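Local structure of uricase (Arthrobacter globiformis, 2YZC) at residues I39-V44 / Q111-D116; Q47-F52 / G105-A110; T84-L89 / V197-V202. The protein catalyses the oxidation of uric acid by molecular oxygen to 5-hydroxyisourate, which is processed further to (S)-allantoin. All blocks are in the same frame, centred on the assembly; numbering follows the deposited sequence.

Interaction 1 of 3, residues I39-V44 / Q111-D116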
loop_
_atom_site.group_PDB
_atom_site.type_symbol
_atom_site.label_atom_id
_atom_site.label_comp_id
_atom_site.label_asym_id
_atom_site.label_seq_id
_atom_site.Cartn_x
_atom_site.Cartn_y
_atom_site.Cartn_z
ATOM N N ILE A 39 -26.573 1.164 6.391
ATOM C CA ILE A 39 -25.200 0.873 6.791
ATOM C C ILE A 39 -24.373 2.133 7.028
ATOM O O ILE A 39 -24.371 3.047 6.205
ATOM C CB ILE A 39 -24.462 0.047 5.698
ATOM C CG1 ILE A 39 -25.177 -1.284 5.463
ATOM C CG2 ILE A 39 -23.007 -0.190 6.111
ATOM C CD1 ILE A 39 -25.199 -2.193 6.668
ATOM N N GLN A 40 -23.678 2.178 8.161
ATOM C CA GLN A 40 -22.778 3.288 8.473
ATOM C C GLN A 40 -21.444 2.588 8.735
ATOM O O GLN A 40 -21.365 1.675 9.554
ATOM C CB GLN A 40 -23.273 4.073 9.693
ATOM C CG GLN A 40 -24.477 4.964 9.362
ATOM C CD GLN A 40 -25.080 5.615 10.590
ATOM O OE1 GLN A 40 -24.990 6.830 10.780
ATOM N NE2 GLN A 40 -25.693 4.805 11.436
ATOM N N ASP A 41 -20.407 3.005 8.015
ATOM C CA ASP A 41 -19.094 2.364 8.098
ATOM C C ASP A 41 -18.035 3.414 8.440
ATOM O O ASP A 41 -17.787 4.316 7.644
ATOM C CB ASP A 41 -18.801 1.721 6.730
ATOM C CG ASP A 41 -17.650 0.730 6.760
ATOM O OD1 ASP A 41 -16.902 0.689 7.760
ATOM O OD2 ASP A 41 -17.489 -0.009 5.757
ATOM N N LEU A 42 -17.411 3.280 9.611
ATOM C CA LEU A 42 -16.402 4.238 10.073
ATOM C C LEU A 42 -15.075 3.640 10.554
ATOM O O LEU A 42 -15.012 2.485 10.974
ATOM C CB LEU A 42 -16.961 5.068 11.239
ATOM C CG LEU A 42 -18.248 5.880 11.082
ATOM C CD1 LEU A 42 -18.624 6.499 12.434
ATOM C CD2 LEU A 42 -18.051 6.959 10.037
ATOM N N ASN A 43 -14.023 4.460 10.492
ATOM C CA ASN A 43 -12.692 4.104 10.984
ATOM C C ASN A 43 -12.462 5.222 12.005
ATOM O O ASN A 43 -12.138 6.353 11.629
ATOM C CB ASN A 43 -11.644 4.191 9.867
ATOM C CG ASN A 43 -10.290 3.651 10.294
ATOM O OD1 ASN A 43 -9.256 3.976 9.697
ATOM N ND2 ASN A 43 -10.286 2.813 11.321
ATOM N N VAL A 44 -12.624 4.898 13.286
ATOM C CA VAL A 44 -12.528 5.882 14.369
ATOM C C VAL A 44 -11.243 5.912 15.193
ATOM O O VAL A 44 -10.683 4.879 15.543
ATOM C CB VAL A 44 -13.715 5.687 15.353
ATOM C CG1 VAL A 44 -13.740 6.794 16.398
ATOM C CG2 VAL A 44 -15.033 5.642 14.567
ATOM N N GLN A 111 -13.027 8.353 9.487
ATOM C CA GLN A 111 -13.111 8.281 8.048
ATOM C C GLN A 111 -14.462 7.601 7.887
ATOM O O GLN A 111 -14.811 6.721 8.680
ATOM C CB GLN A 111 -12.001 7.399 7.475
ATOM C CG GLN A 111 -10.645 8.087 7.414
ATOM C CD GLN A 111 -9.540 7.146 6.980
ATOM O OE1 GLN A 111 -8.569 7.560 6.343
ATOM N NE2 GLN A 111 -9.672 5.881 7.333
ATOM N N GLN A 112 -15.237 8.038 6.900
ATOM C CA GLN A 112 -16.545 7.449 6.640
ATOM C C GLN A 112 -16.479 6.851 5.249
ATOM O O GLN A 112 -16.074 7.526 4.300
ATOM C CB GLN A 112 -17.648 8.508 6.684
ATOM C CG GLN A 112 -19.055 7.941 6.488
ATOM C CD GLN A 112 -20.128 9.014 6.513
ATOM O OE1 GLN A 112 -20.022 9.989 7.247
ATOM N NE2 GLN A 112 -21.175 8.829 5.714
ATOM N N PHE A 113 -16.872 5.584 5.140
ATOM C CA PHE A 113 -16.857 4.871 3.874
ATOM C C PHE A 113 -18.277 4.737 3.348
ATOM O O PHE A 113 -19.196 4.374 4.087
ATOM C CB PHE A 113 -16.219 3.495 4.067
ATOM C CG PHE A 113 -14.875 3.548 4.738
ATOM C CD1 PHE A 113 -14.695 3.017 6.009
ATOM C CD2 PHE A 113 -13.800 4.174 4.116
ATOM C CE1 PHE A 113 -13.460 3.111 6.657
ATOM C CE2 PHE A 113 -12.562 4.275 4.752
ATOM C CZ PHE A 113 -12.394 3.742 6.026
ATOM N N PHE A 114 -18.453 5.027 2.065
ATOM C CA PHE A 114 -19.773 4.971 1.459
ATOM C C PHE A 114 -20.138 3.638 0.826
ATOM O O PHE A 114 -19.284 2.935 0.280
ATOM C CB PHE A 114 -19.914 6.084 0.421
ATOM C CG PHE A 114 -19.759 7.465 0.998
ATOM C CD1 PHE A 114 -18.603 8.204 0.776
ATOM C CD2 PHE A 114 -20.759 8.011 1.798
ATOM C CE1 PHE A 114 -18.443 9.471 1.344
ATOM C CE2 PHE A 114 -20.611 9.275 2.373
ATOM C CZ PHE A 114 -19.451 10.005 2.144
ATOM N N TRP A 115 -21.427 3.314 0.908
ATOM C CA TRP A 115 -21.975 2.090 0.352
ATOM C C TRP A 115 -23.221 2.414 -0.471
ATOM O O TRP A 115 -23.977 3.333 -0.141
ATOM C CB TRP A 115 -22.378 1.116 1.466
ATOM C CG TRP A 115 -21.232 0.519 2.233
ATOM C CD1 TRP A 115 -20.571 1.075 3.291
ATOM C CD2 TRP A 115 -20.617 -0.752 1.997
ATOM N NE1 TRP A 115 -19.585 0.228 3.731
ATOM C CE2 TRP A 115 -19.589 -0.902 2.956
ATOM C CE3 TRP A 115 -20.834 -1.781 1.069
ATOM C CZ2 TRP A 115 -18.778 -2.041 3.015
ATOM C CZ3 TRP A 115 -20.023 -2.916 1.127
ATOM C CH2 TRP A 115 -19.009 -3.034 2.094
ATOM N N ASP A 116 -23.421 1.659 -1.542
ATOM C CA ASP A 116 -24.593 1.818 -2.395
ATOM C C ASP A 116 -25.348 0.497 -2.347
ATOM O O ASP A 116 -24.738 -0.557 -2.188
ATOM C CB ASP A 116 -24.186 2.099 -3.845
ATOM C CG ASP A 116 -23.395 3.381 -3.990
ATOM O OD1 ASP A 116 -23.815 4.407 -3.415
ATOM O OD2 ASP A 116 -22.361 3.362 -4.687
HETATM O O HOH W 1 -21.028 4.968 5.864
#
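Residues 39-44 and 111-116 run antiparallel, their short axes 4.8 Å apart at 151°, with Asn43 and Gln111 as a hydrogen-bonded pair and Leu42 opposite Gln112 as a non-hydrogen-bonded one. Asn43 N donates to Gln111 O at 3.0 Å, and Gln111 N returns a bond to Asn43 O. Phe113 N still reaches Asp41 O, but Asp41 N meets Phe113 O through a water, 3.0 Å from that nitrogen, so the strands begin to part there. Beyond this wedge a side chain takes over. Trp115 NE1 donates to Asp41 OD2 at 2.9 Å; the oxygen receives it on its anti lone pair, in the plane of the indole, and carboxylate and indole lie 19° apart. With CG anti to the backbone N (chi1 -165°), the Asp41 carboxylate lies within reach of Trp115. Its other oxygen, OD1, sits at the edge of the Phe113 ring and is held by a salt bridge to Arg26. Ile39 lays CG2 over the face of the five-membered ring of Trp115, 4.2 Å from the centroid, a CH-pi contact. On the other side of the sheet Leu42 CD2 packs against Gln112 CB at 3.7 Å. This is the splaying end of a strand pair in the antiparallel sheet of a uricase T-fold (tunnelling-fold) domain, with strand 13-31 flanking 39-44, helix 85-99 against Leu42, and Leu156 of a second subunit on Trp115.

Interaction 2 of 3, residues Q47-F52 / G105-A110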
loop_
_atom_site.group_PDB
_atom_site.type_symbol
_atom_site.label_atom_id
_atom_site.label_comp_id
_atom_site.label_asym_id
_atom_site.label_seq_id
_atom_site.Cartn_x
_atom_site.Cartn_y
_atom_site.Cartn_z
ATOM N N GLN A 47 -8.250 10.152 20.984
ATOM C CA GLN A 47 -7.060 10.504 21.756
ATOM C C GLN A 47 -7.384 11.581 22.781
ATOM O O GLN A 47 -8.056 12.570 22.481
ATOM C CB GLN A 47 -5.921 10.957 20.843
ATOM C CG GLN A 47 -5.257 9.793 20.110
ATOM C CD GLN A 47 -4.105 10.236 19.243
ATOM O OE1 GLN A 47 -2.955 9.858 19.474
ATOM N NE2 GLN A 47 -4.404 11.047 18.241
ATOM N N LEU A 48 -6.896 11.374 23.997
ATOM C CA LEU A 48 -7.159 12.291 25.088
ATOM C C LEU A 48 -5.996 13.214 25.394
ATOM O O LEU A 48 -4.840 12.883 25.142
ATOM C CB LEU A 48 -7.509 11.500 26.346
ATOM C CG LEU A 48 -8.571 10.409 26.174
ATOM C CD1 LEU A 48 -8.839 9.749 27.526
ATOM C CD2 LEU A 48 -9.845 11.011 25.604
ATOM N N ARG A 49 -6.331 14.373 25.949
ATOM C CA ARG A 49 -5.354 15.371 26.341
ATOM C C ARG A 49 -5.710 15.812 27.753
ATOM O O ARG A 49 -6.890 15.877 28.115
ATOM C CB ARG A 49 -5.401 16.568 25.395
ATOM C CG ARG A 49 -4.929 16.250 23.991
ATOM C CD ARG A 49 -5.283 17.369 23.038
ATOM N NE ARG A 49 -4.879 17.067 21.670
ATOM C CZ ARG A 49 -5.206 17.803 20.614
ATOM N NH1 ARG A 49 -5.952 18.889 20.769
ATOM N NH2 ARG A 49 -4.781 17.458 19.405
ATOM N N GLY A 50 -4.688 16.106 28.548
ATOM C CA GLY A 50 -4.925 16.530 29.913
ATOM C C GLY A 50 -3.667 16.389 30.737
ATOM O O GLY A 50 -2.562 16.547 30.218
ATOM N N ASP A 51 -3.829 16.093 32.020
ATOM C CA ASP A 51 -2.685 15.931 32.900
ATOM C C ASP A 51 -2.197 14.490 32.924
ATOM O O ASP A 51 -2.708 13.658 33.677
ATOM C CB ASP A 51 -3.036 16.387 34.317
ATOM C CG ASP A 51 -1.961 16.033 35.316
ATOM O OD1 ASP A 51 -0.775 16.004 34.925
ATOM O OD2 ASP A 51 -2.300 15.790 36.493
ATOM N N PHE A 52 -1.197 14.207 32.095
ATOM C CA PHE A 52 -0.625 12.870 31.999
ATOM C C PHE A 52 0.863 12.899 32.322
ATOM O O PHE A 52 1.632 12.054 31.871
ATOM C CB PHE A 52 -0.856 12.315 30.592
ATOM C CG PHE A 52 -2.310 12.166 30.239
ATOM C CD1 PHE A 52 -2.864 12.876 29.177
ATOM C CD2 PHE A 52 -3.137 11.344 30.998
ATOM C CE1 PHE A 52 -4.221 12.776 28.881
ATOM C CE2 PHE A 52 -4.495 11.237 30.708
ATOM C CZ PHE A 52 -5.037 11.956 29.647
ATOM N N GLY A 105 -9.400 17.781 27.267
ATOM C CA GLY A 105 -9.766 17.877 25.868
ATOM C C GLY A 105 -9.318 16.642 25.122
ATOM O O GLY A 105 -9.088 15.597 25.727
ATOM N N GLY A 106 -9.196 16.758 23.807
ATOM C CA GLY A 106 -8.774 15.617 23.022
ATOM C C GLY A 106 -9.005 15.821 21.544
ATOM O O GLY A 106 -9.355 16.915 21.097
ATOM N N ARG A 107 -8.810 14.754 20.781
ATOM C CA ARG A 107 -8.989 14.798 19.342
ATOM C C ARG A 107 -9.651 13.490 18.915
ATOM O O ARG A 107 -9.127 12.406 19.166
ATOM C CB ARG A 107 -7.627 14.951 18.653
ATOM C CG ARG A 107 -7.688 15.081 17.136
ATOM C CD ARG A 107 -6.285 15.070 16.537
ATOM N NE ARG A 107 -6.294 15.153 15.076
ATOM C CZ ARG A 107 -6.369 16.285 14.377
ATOM N NH1 ARG A 107 -6.439 17.463 14.992
ATOM N NH2 ARG A 107 -6.375 16.238 13.048
ATOM N N TRP A 108 -10.820 13.597 18.302
ATOM C CA TRP A 108 -11.542 12.423 17.840
ATOM C C TRP A 108 -11.721 12.589 16.344
ATOM O O TRP A 108 -12.159 13.640 15.870
ATOM C CB TRP A 108 -12.887 12.320 18.560
ATOM C CG TRP A 108 -12.701 12.083 20.031
ATOM C CD1 TRP A 108 -12.580 10.871 20.659
ATOM C CD2 TRP A 108 -12.484 13.078 21.037
ATOM N NE1 TRP A 108 -12.295 11.055 21.995
ATOM C CE2 TRP A 108 -12.230 12.399 22.251
ATOM C CE3 TRP A 108 -12.474 14.480 21.030
ATOM C CZ2 TRP A 108 -11.969 13.078 23.449
ATOM C CZ3 TRP A 108 -12.213 15.152 22.220
ATOM C CH2 TRP A 108 -11.965 14.448 23.411
ATOM N N ALA A 109 -11.364 11.551 15.597
ATOM C CA ALA A 109 -11.455 11.619 14.151
ATOM C C ALA A 109 -12.048 10.361 13.552
ATOM O O ALA A 109 -12.081 9.299 14.183
ATOM C CB ALA A 109 -10.074 11.881 13.561
ATOM N N ALA A 110 -12.521 10.485 12.321
ATOM C CA ALA A 110 -13.108 9.345 11.649
ATOM C C ALA A 110 -13.116 9.495 10.148
ATOM O O ALA A 110 -13.164 10.602 9.609
ATOM C CB ALA A 110 -14.537 9.119 12.141
#
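Four backbone hydrogen bonds join Gln47-Arg49 to Gly105-Arg107, antiparallel at 164°. Gln47 and Arg107 exchange two, the shorter from Arg107 N to Gln47 O at 2.9 Å. Arg49 and Gly105 exchange the others, the one from Gly105 N to Arg49 O being the longest at 3.3 Å. Between these pairs Leu48 faces Gly106 with their CA atoms only 4.2 Å apart, and Gln47 O comes within 3.2 Å of Gly106 CA, a closeness that leaves no room for a side chain on Gly106.

The apolar contact is on the Leu48 side of the sheet: CD2 touches Trp108 CZ2 at 3.7 Å, while Gln47 O stands over one face of the indole toward its rim. Helix 85-99 covers this side of the antiparallel T-fold sheet, its Phe96 packing on Leu48.

The charged contact is on the other side. Arg49, extended from CG to NE, runs across the glycines, its CD 3.9 Å from Gly106 CA, and turns one guanidinium face to Arg107 CB. Arg49 NH2 stands 4.7 Å from Arg107 NH1; Glu138 forms a salt bridge with each arginine, and Gln19 accepts from Arg49 NE. The Gln47 side chain lies about 7 Å from that of Lys22, a residue of the charge relay. The shared carboxylate probably offsets the like charges, so that the two arginines can lie side by side, Arg49 over Gly105 and Gly106.

Interaction 3 of 3, residues T84-L89 / V197-V202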
loop_
_atom_site.group_PDB
_atom_site.type_symbol
_atom_site.label_atom_id
_atom_site.label_comp_id
_atom_site.label_asym_id
_atom_site.label_seq_id
_atom_site.Cartn_x
_atom_site.Cartn_y
_atom_site.Cartn_z
ATOM N N THR A 84 -25.069 11.475 12.307
ATOM C CA THR A 84 -23.952 11.737 11.411
ATOM C C THR A 84 -22.654 11.372 12.113
ATOM O O THR A 84 -22.632 11.153 13.323
ATOM C CB THR A 84 -23.867 13.231 11.028
ATOM O OG1 THR A 84 -23.662 14.005 12.215
ATOM C CG2 THR A 84 -25.153 13.696 10.339
ATOM N N THR A 85 -21.578 11.314 11.340
ATOM C CA THR A 85 -20.265 10.994 11.874
ATOM C C THR A 85 -19.819 12.085 12.848
ATOM O O THR A 85 -19.289 11.794 13.922
ATOM C CB THR A 85 -19.243 10.864 10.733
ATOM O OG1 THR A 85 -19.638 9.790 9.871
ATOM C CG2 THR A 85 -17.851 10.592 11.278
ATOM N N GLU A 86 -20.035 13.344 12.480
ATOM C CA GLU A 86 -19.640 14.440 13.356
ATOM C C GLU A 86 -20.365 14.387 14.700
ATOM O O GLU A 86 -19.767 14.634 15.746
ATOM C CB GLU A 86 -19.884 15.790 12.672
ATOM C CG GLU A 86 -18.948 16.047 11.503
ATOM C CD GLU A 86 -19.524 15.620 10.157
ATOM O OE1 GLU A 86 -20.278 14.622 10.100
ATOM O OE2 GLU A 86 -19.206 16.286 9.145
ATOM N N GLU A 87 -21.651 14.064 14.682
ATOM C CA GLU A 87 -22.407 13.987 15.925
ATOM C C GLU A 87 -21.953 12.809 16.782
ATOM O O GLU A 87 -22.020 12.859 18.010
ATOM C CB GLU A 87 -23.903 13.909 15.616
ATOM C CG GLU A 87 -24.422 15.216 15.032
ATOM C CD GLU A 87 -25.798 15.089 14.424
ATOM O OE1 GLU A 87 -26.773 14.902 15.182
ATOM O OE2 GLU A 87 -25.899 15.172 13.182
ATOM N N PHE A 88 -21.475 11.753 16.135
ATOM C CA PHE A 88 -20.982 10.594 16.867
ATOM C C PHE A 88 -19.710 11.016 17.597
ATOM O O PHE A 88 -19.526 10.712 18.775
ATOM C CB PHE A 88 -20.664 9.445 15.906
ATOM C CG PHE A 88 -20.220 8.179 16.592
ATOM C CD1 PHE A 88 -21.037 7.556 17.536
ATOM C CD2 PHE A 88 -18.995 7.596 16.280
ATOM C CE1 PHE A 88 -20.639 6.367 18.159
ATOM C CE2 PHE A 88 -18.587 6.408 16.895
ATOM C CZ PHE A 88 -19.414 5.791 17.837
ATOM N N LEU A 89 -18.833 11.730 16.894
ATOM C CA LEU A 89 -17.586 12.175 17.498
ATOM C C LEU A 89 -17.848 13.148 18.648
ATOM O O LEU A 89 -17.156 13.113 19.671
ATOM C CB LEU A 89 -16.689 12.838 16.445
ATOM C CG LEU A 89 -16.203 11.963 15.283
ATOM C CD1 LEU A 89 -15.352 12.804 14.342
ATOM C CD2 LEU A 89 -15.402 10.779 15.811
ATOM N N VAL A 197 -24.554 22.475 12.419
ATOM C CA VAL A 197 -24.497 22.343 10.972
ATOM C C VAL A 197 -25.269 21.102 10.537
ATOM O O VAL A 197 -25.394 20.148 11.304
ATOM C CB VAL A 197 -23.026 22.161 10.511
ATOM C CG1 VAL A 197 -22.938 22.188 8.997
ATOM C CG2 VAL A 197 -22.142 23.229 11.130
ATOM N N ASP A 198 -25.803 21.122 9.319
ATOM C CA ASP A 198 -26.491 19.951 8.779
ATOM C C ASP A 198 -25.298 19.289 8.095
ATOM O O ASP A 198 -25.085 19.463 6.901
ATOM C CB ASP A 198 -27.535 20.354 7.732
ATOM C CG ASP A 198 -28.272 19.160 7.147
ATOM O OD1 ASP A 198 -27.680 18.063 7.080
ATOM O OD2 ASP A 198 -29.442 19.316 6.736
ATOM N N PHE A 199 -24.507 18.564 8.880
ATOM C CA PHE A 199 -23.291 17.934 8.385
ATOM C C PHE A 199 -23.377 17.187 7.058
ATOM O O PHE A 199 -22.527 17.388 6.191
ATOM C CB PHE A 199 -22.709 17.043 9.484
ATOM C CG PHE A 199 -22.311 17.806 10.718
ATOM C CD1 PHE A 199 -21.250 18.704 10.683
ATOM C CD2 PHE A 199 -23.010 17.643 11.912
ATOM C CE1 PHE A 199 -20.887 19.430 11.818
ATOM C CE2 PHE A 199 -22.654 18.366 13.052
ATOM C CZ PHE A 199 -21.593 19.258 13.005
ATOM N N ASP A 200 -24.384 16.336 6.886
ATOM C CA ASP A 200 -24.520 15.607 5.627
ATOM C C ASP A 200 -24.832 16.540 4.453
ATOM O O ASP A 200 -24.262 16.397 3.373
ATOM C CB ASP A 200 -25.624 14.547 5.723
ATOM C CG ASP A 200 -25.216 13.345 6.560
ATOM O OD1 ASP A 200 -24.023 13.224 6.915
ATOM O OD2 ASP A 200 -26.101 12.512 6.855
ATOM N N ALA A 201 -25.736 17.492 4.662
ATOM C CA ALA A 201 -26.109 18.415 3.595
ATOM C C ALA A 201 -24.942 19.304 3.172
ATOM O O ALA A 201 -24.739 19.547 1.981
ATOM C CB ALA A 201 -27.298 19.277 4.026
ATOM N N VAL A 202 -24.174 19.789 4.140
ATOM C CA VAL A 202 -23.038 20.641 3.810
ATOM C C VAL A 202 -21.948 19.834 3.109
ATOM O O VAL A 202 -21.356 20.300 2.138
ATOM C CB VAL A 202 -22.470 21.331 5.068
ATOM C CG1 VAL A 202 -21.210 22.116 4.718
ATOM C CG2 VAL A 202 -23.522 22.268 5.648
HETATM O O HOH W 2 -22.202 11.299 8.469
HETATM O O HOH W 3 -19.742 17.944 7.207
HETATM O O HOH W 4 -26.460 17.041 11.354
#
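Glu86 bends at its second torsion (chi2 93°), which folds its chain over the ring of Phe199, while Phe199 leaves the start of its own helix with CG anti to the carbonyl carbon (chi1 -62°) and points its ring at residues 84-87. Glu86 CB stands over the ring centre, 3.5 Å from the centroid and 4° off the normal, a CH-pi contact. Beyond the bend, Glu86 OE1 lies 3.5 Å from Phe199 CB. Over the opposite face, toward the rim, sits the carbonyl oxygen of Val197, so the ring is held between a methylene group and a peptide oxygen. Glu87 OE2 approaches the ring edge near its plane, and Thr84 OG1 lies 3.7 Å from Phe199 CD2. Thr84 CG2 is 3.6 Å from Asp200 OD1, the two side chains running antiparallel alongside each other.

The threonine is also the N-cap of helix 85-99: its OG1 accepts from Glu87 N and donates to Glu87 OE2 at 2.7 Å. Asp198 is the N-cap of helix 199-216, its OD1 accepting from Ala201 N from above the carboxylate plane.

No direct hydrogen bond crosses between the two helix starts; waters do the bridging. One donates to Glu86 OE2 at 2.6 Å and to Phe199 O, another links Glu87 OE2 with Val197 O, and a third lies between Thr85 N and Asp200 OD1. Arg133 of strand 131-140 forms salt bridges with both Glu86 and Asp200; Glu86 OE1 and Asp200 OD1 are 5.1 Å apart. Two helix N-termini, each probably favouring nearby negative charge, thus meet through a buried phenylalanine, waters and a shared arginine, which would be expected to ease the repulsion between Glu86 and Asp200.

How the interactions relate
Interactions 1 and 2 join the same two strands, 38-50 and 103-117, with interaction 2 nested inside the loop closed by interaction 1. Interaction 2 is a buried contact, with the Gln47 side chain about 9 Å from a bound allantoate, and it meets a neighbouring subunit through Gln47; interaction 1 is only partly buried and touches two other subunits. Interaction 3, also buried, touches no other subunit, lies away from the active site and the bound allantoate, and links helix 85-99 to helix 199-216. Strand pairing governs the first two, whereas caps, water and ring packing make the third. Helix 85-99 ties them together: Thr85 touches Leu42, Gln112 and Ala110, and Leu89 packs on Trp108.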